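Local coordinates for protein glutaredoxin-glutathione complex (PDB 5KQA) that binds glutathione and, as a glutaredoxin of the thioredoxin fold, probably uses it to reduce disulfides or glutathionylated proteins, at residues V40-T45 with N93-G98. Residues are numbered along the deposited sequence; the frame is centred on the assembly and turned at random.
With GSH (glutathione), chain B.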
ATOM      1  N   VAL A  40      -2.294   4.016   1.791  1.00 10.07           N
ATOM      2  CA  VAL A  40      -2.698   2.615   1.892  1.00  8.21           C
ATOM      3  C   VAL A  40      -1.471   1.726   1.927  1.00 10.58           C
ATOM      4  O   VAL A  40      -0.541   1.897   1.135  1.00  8.66           O
ATOM      5  CB  VAL A  40      -3.593   2.146   0.712  1.00 15.35           C
ATOM      6  CG1 VAL A  40      -4.008   0.677   0.912  1.00  7.66           C
ATOM      7  CG2 VAL A  40      -4.819   3.036   0.555  1.00 15.81           C
ATOM      8  N   VAL A  41      -1.485   0.758   2.834  1.00  9.99           N
ATOM      9  CA  VAL A  41      -0.418  -0.221   2.902  1.00 10.94           C
ATOM     10  C   VAL A  41      -0.977  -1.617   2.665  1.00 10.83           C
ATOM     11  O   VAL A  41      -1.519  -2.221   3.582  1.00  9.31           O
ATOM     12  CB  VAL A  41       0.305  -0.179   4.257  1.00  8.86           C
ATOM     13  CG1 VAL A  41       1.436  -1.186   4.264  1.00  9.84           C
ATOM     14  CG2 VAL A  41       0.851   1.229   4.530  1.00  5.31           C
ATOM     15  N   PHE A  42      -0.857  -2.133   1.438  1.00  6.80           N
ATOM     16  CA  PHE A  42      -1.226  -3.527   1.207  1.00  8.58           C
ATOM     17  C   PHE A  42      -0.141  -4.377   1.844  1.00 10.76           C
ATOM     18  O   PHE A  42       1.035  -4.220   1.561  1.00  7.22           O
ATOM     19  CB  PHE A  42      -1.400  -3.851  -0.272  1.00  6.98           C
ATOM     20  CG  PHE A  42      -2.568  -3.154  -0.902  1.00  9.40           C
ATOM     21  CD1 PHE A  42      -3.856  -3.661  -0.764  1.00  9.87           C
ATOM     22  CD2 PHE A  42      -2.384  -1.983  -1.622  1.00  8.69           C
ATOM     23  CE1 PHE A  42      -4.945  -3.016  -1.344  1.00  5.40           C
ATOM     24  CE2 PHE A  42      -3.467  -1.330  -2.214  1.00  7.99           C
ATOM     25  CZ  PHE A  42      -4.754  -1.850  -2.068  1.00  6.81           C
ATOM     26  N   SER A  43      -0.564  -5.273   2.721  1.00  9.51           N
ATOM     27  CA  SER A  43       0.326  -5.877   3.700  1.00 11.46           C
ATOM     28  C   SER A  43       0.046  -7.375   3.884  1.00  9.56           C
ATOM     29  O   SER A  43      -0.963  -7.898   3.390  1.00  8.33           O
ATOM     30  CB  SER A  43       0.158  -5.130   5.034  1.00  9.44           C
ATOM     31  OG  SER A  43       0.921  -5.700   6.081  1.00 16.36           O
ATOM     32  N   LYS A  44       0.945  -8.063   4.580  1.00  8.17           N
ATOM     33  CA  LYS A  44       0.601  -9.355   5.191  1.00  8.62           C
ATOM     34  C   LYS A  44       0.964  -9.303   6.678  1.00 10.57           C
ATOM     35  O   LYS A  44       1.930  -8.646   7.064  1.00 11.76           O
ATOM     36  CB  LYS A  44       1.297 -10.513   4.474  1.00  5.46           C
ATOM     37  CG  LYS A  44       0.640 -10.837   3.126  1.00  9.63           C
ATOM     38  CD  LYS A  44       1.339 -11.984   2.399  1.00 12.27           C
ATOM     39  CE  LYS A  44       0.610 -12.330   1.100  1.00 17.11           C
ATOM     40  NZ  LYS A  44       1.281 -13.431   0.358  1.00 26.97           N
ATOM     41  N   THR A  45       0.165  -9.958   7.514  1.00 14.47           N
ATOM     42  CA  THR A  45       0.262  -9.784   8.965  1.00 10.92           C
ATOM     43  C   THR A  45       1.658 -10.047   9.535  1.00 12.52           C
ATOM     44  O   THR A  45       2.116  -9.347  10.433  1.00 10.15           O
ATOM     45  CB  THR A  45      -0.732 -10.709   9.700  1.00 15.14           C
ATOM     46  OG1 THR A  45      -2.017 -10.616   9.078  1.00 14.52           O
ATOM     47  CG2 THR A  45      -0.845 -10.317  11.175  1.00 17.04           C
ATOM     48  N   ASN A  93       2.998  -3.093  -0.269  1.00  7.27           N
ATOM     49  CA  ASN A  93       2.754  -2.364  -1.506  1.00  6.82           C
ATOM     50  C   ASN A  93       1.991  -1.100  -1.132  1.00  6.06           C
ATOM     51  O   ASN A  93       0.798  -1.145  -0.824  1.00  8.05           O
ATOM     52  CB  ASN A  93       1.978  -3.222  -2.505  1.00  5.64           C
ATOM     53  CG  ASN A  93       2.083  -2.710  -3.935  1.00 11.09           C
ATOM     54  OD1 ASN A  93       2.228  -1.515  -4.172  1.00 10.69           O
ATOM     55  ND2 ASN A  93       2.008  -3.622  -4.894  1.00  8.32           N
ATOM     56  N   VAL A  94       2.711   0.014  -1.121  1.00  7.65           N
ATOM     57  CA  VAL A  94       2.229   1.290  -0.593  1.00 10.91           C
ATOM     58  C   VAL A  94       1.724   2.259  -1.675  1.00  8.76           C
ATOM     59  O   VAL A  94       2.362   2.446  -2.712  1.00  7.38           O
ATOM     60  CB  VAL A  94       3.360   1.990   0.219  1.00  7.58           C
ATOM     61  CG1 VAL A  94       2.878   3.311   0.836  1.00  5.72           C
ATOM     62  CG2 VAL A  94       3.894   1.055   1.295  1.00  7.84           C
ATOM     63  N   PHE A  95       0.571   2.874  -1.418  1.00  6.37           N
ATOM     64  CA  PHE A  95       0.055   3.950  -2.261  1.00  8.96           C
ATOM     65  C   PHE A  95      -0.107   5.210  -1.430  1.00  8.17           C
ATOM     66  O   PHE A  95      -0.529   5.146  -0.277  1.00 12.19           O
ATOM     67  CB  PHE A  95      -1.290   3.577  -2.885  1.00  6.02           C
ATOM     68  CG  PHE A  95      -1.203   2.505  -3.932  1.00 10.10           C
ATOM     69  CD1 PHE A  95      -0.964   1.188  -3.574  1.00  9.08           C
ATOM     70  CD2 PHE A  95      -1.387   2.813  -5.267  1.00 10.09           C
ATOM     71  CE1 PHE A  95      -0.907   0.197  -4.527  1.00 11.62           C
ATOM     72  CE2 PHE A  95      -1.330   1.830  -6.229  1.00  7.55           C
ATOM     73  CZ  PHE A  95      -1.080   0.515  -5.858  1.00 11.61           C
ATOM     74  N   ILE A  96       0.231   6.349  -2.023  1.00  9.84           N
ATOM     75  CA  ILE A  96       0.056   7.651  -1.379  1.00 10.30           C
ATOM     76  C   ILE A  96      -0.612   8.617  -2.357  1.00 12.55           C
ATOM     77  O   ILE A  96      -0.116   8.820  -3.463  1.00  8.50           O
ATOM     78  CB  ILE A  96       1.406   8.245  -0.901  1.00  9.62           C
ATOM     79  CG1 ILE A  96       2.008   7.355   0.190  1.00 12.55           C
ATOM     80  CG2 ILE A  96       1.225   9.679  -0.376  1.00  7.18           C
ATOM     81  CD1 ILE A  96       3.337   7.841   0.726  1.00 10.41           C
ATOM     82  N   GLY A  97      -1.744   9.186  -1.957  1.00  9.28           N
ATOM     83  CA  GLY A  97      -2.467  10.123  -2.802  1.00 11.64           C
ATOM     84  C   GLY A  97      -2.879   9.533  -4.142  1.00  7.52           C
ATOM     85  O   GLY A  97      -2.957  10.238  -5.138  1.00 15.11           O
ATOM     86  N   GLY A  98      -3.160   8.236  -4.161  1.00  6.85           N
ATOM     87  CA  GLY A  98      -3.594   7.580  -5.378  1.00  8.93           C
ATOM     88  C   GLY A  98      -2.441   7.062  -6.217  1.00 13.89           C
ATOM     89  O   GLY A  98      -2.645   6.415  -7.239  1.00 13.96           O
TER
HETATM   90  N1  GSH B 201      12.506  -5.128  -0.972  1.00 27.82           N
HETATM   91  CA1 GSH B 201      11.178  -5.426  -0.546  1.00 24.36           C
HETATM   92  C1  GSH B 201      10.728  -4.292   0.347  1.00 25.14           C
HETATM   93  O11 GSH B 201       9.499  -4.084   0.538  1.00 15.02           O
HETATM   94  O12 GSH B 201      11.589  -3.544   0.889  1.00 25.97           O
HETATM   95  CB1 GSH B 201      11.131  -6.767   0.175  1.00 20.28           C
HETATM   96  CG1 GSH B 201       9.727  -7.060   0.691  1.00 22.92           C
HETATM   97  CD1 GSH B 201       9.484  -8.557   0.870  1.00 27.70           C
HETATM   98  OE1 GSH B 201      10.375  -9.359   0.654  1.00 32.31           O
HETATM   99  N2  GSH B 201       8.205  -9.029   1.294  1.00 20.62           N
HETATM  100  CA2 GSH B 201       7.942 -10.424   1.461  1.00 29.31           C
HETATM  101  C2  GSH B 201       7.003 -10.957   0.409  1.00 31.35           C
HETATM  102  O2  GSH B 201       6.086 -10.278  -0.030  1.00 24.17           O
HETATM  103  CB2 GSH B 201       7.191 -10.688   2.747  1.00 32.36           C
HETATM  104  SG2 GSH B 201       8.269 -10.684   4.152  1.00 36.56           S
HETATM  105  N3  GSH B 201       7.166 -12.296  -0.034  1.00 29.92           N
HETATM  106  CA3 GSH B 201       6.260 -12.828  -0.993  1.00 28.23           C
HETATM  107  C3  GSH B 201       4.863 -12.870  -0.376  1.00 35.85           C
HETATM  108  O31 GSH B 201       3.844 -12.727  -1.100  1.00 46.17           O
HETATM  109  O32 GSH B 201       4.699 -13.042   0.867  1.00 29.58           O
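Phe42 and Phe95 meet on one face of the sheet, their ring planes turned 83° apart and their centroids separated by 5.8 Å. Phe42 CE2 lies 3.8 Å from both Phe95 CE1 and Phe95 CD1, and CD1 is in the plane of the Phe42 ring at its edge. Phe42 CG stands anti to the carbonyl carbon (chi1 -67°), which lays the ring back along its own strand, so that Val40 CG1 covers part of one face near the rim. Asn93 O also borders the ring, 3.4 Å from Phe42 CD2. With an alanine in place of Phe42, Phe95 would probably lose one of its aromatic neighbours and a gap would open toward helices 20-35 and 75-86, whose Val34 and Leu82 pack on the ring. On the other face, Val41 and Val94 approach more loosely, CG2 to CG2 at 4.4 Å, and both touch Phe57 of helix 48-60. This non-hydrogen-bonded pair is flanked by the hydrogen-bonded pairs Val40-Phe95 and Phe42-Asn93, with Val40 N 2.9 Å from Phe95 O. Past the strand end, Lys44 extends to glutathione, where its NZ donates a hydrogen bond to carboxylate oxygen GSH O31 at 3.0 Å and a weak one to O32 of the same carboxylate. This antiparallel pairing of central strands, sandwiched between helices with the glutathione site at the strand end, is characteristic of the thioredoxin fold of glutaredoxins.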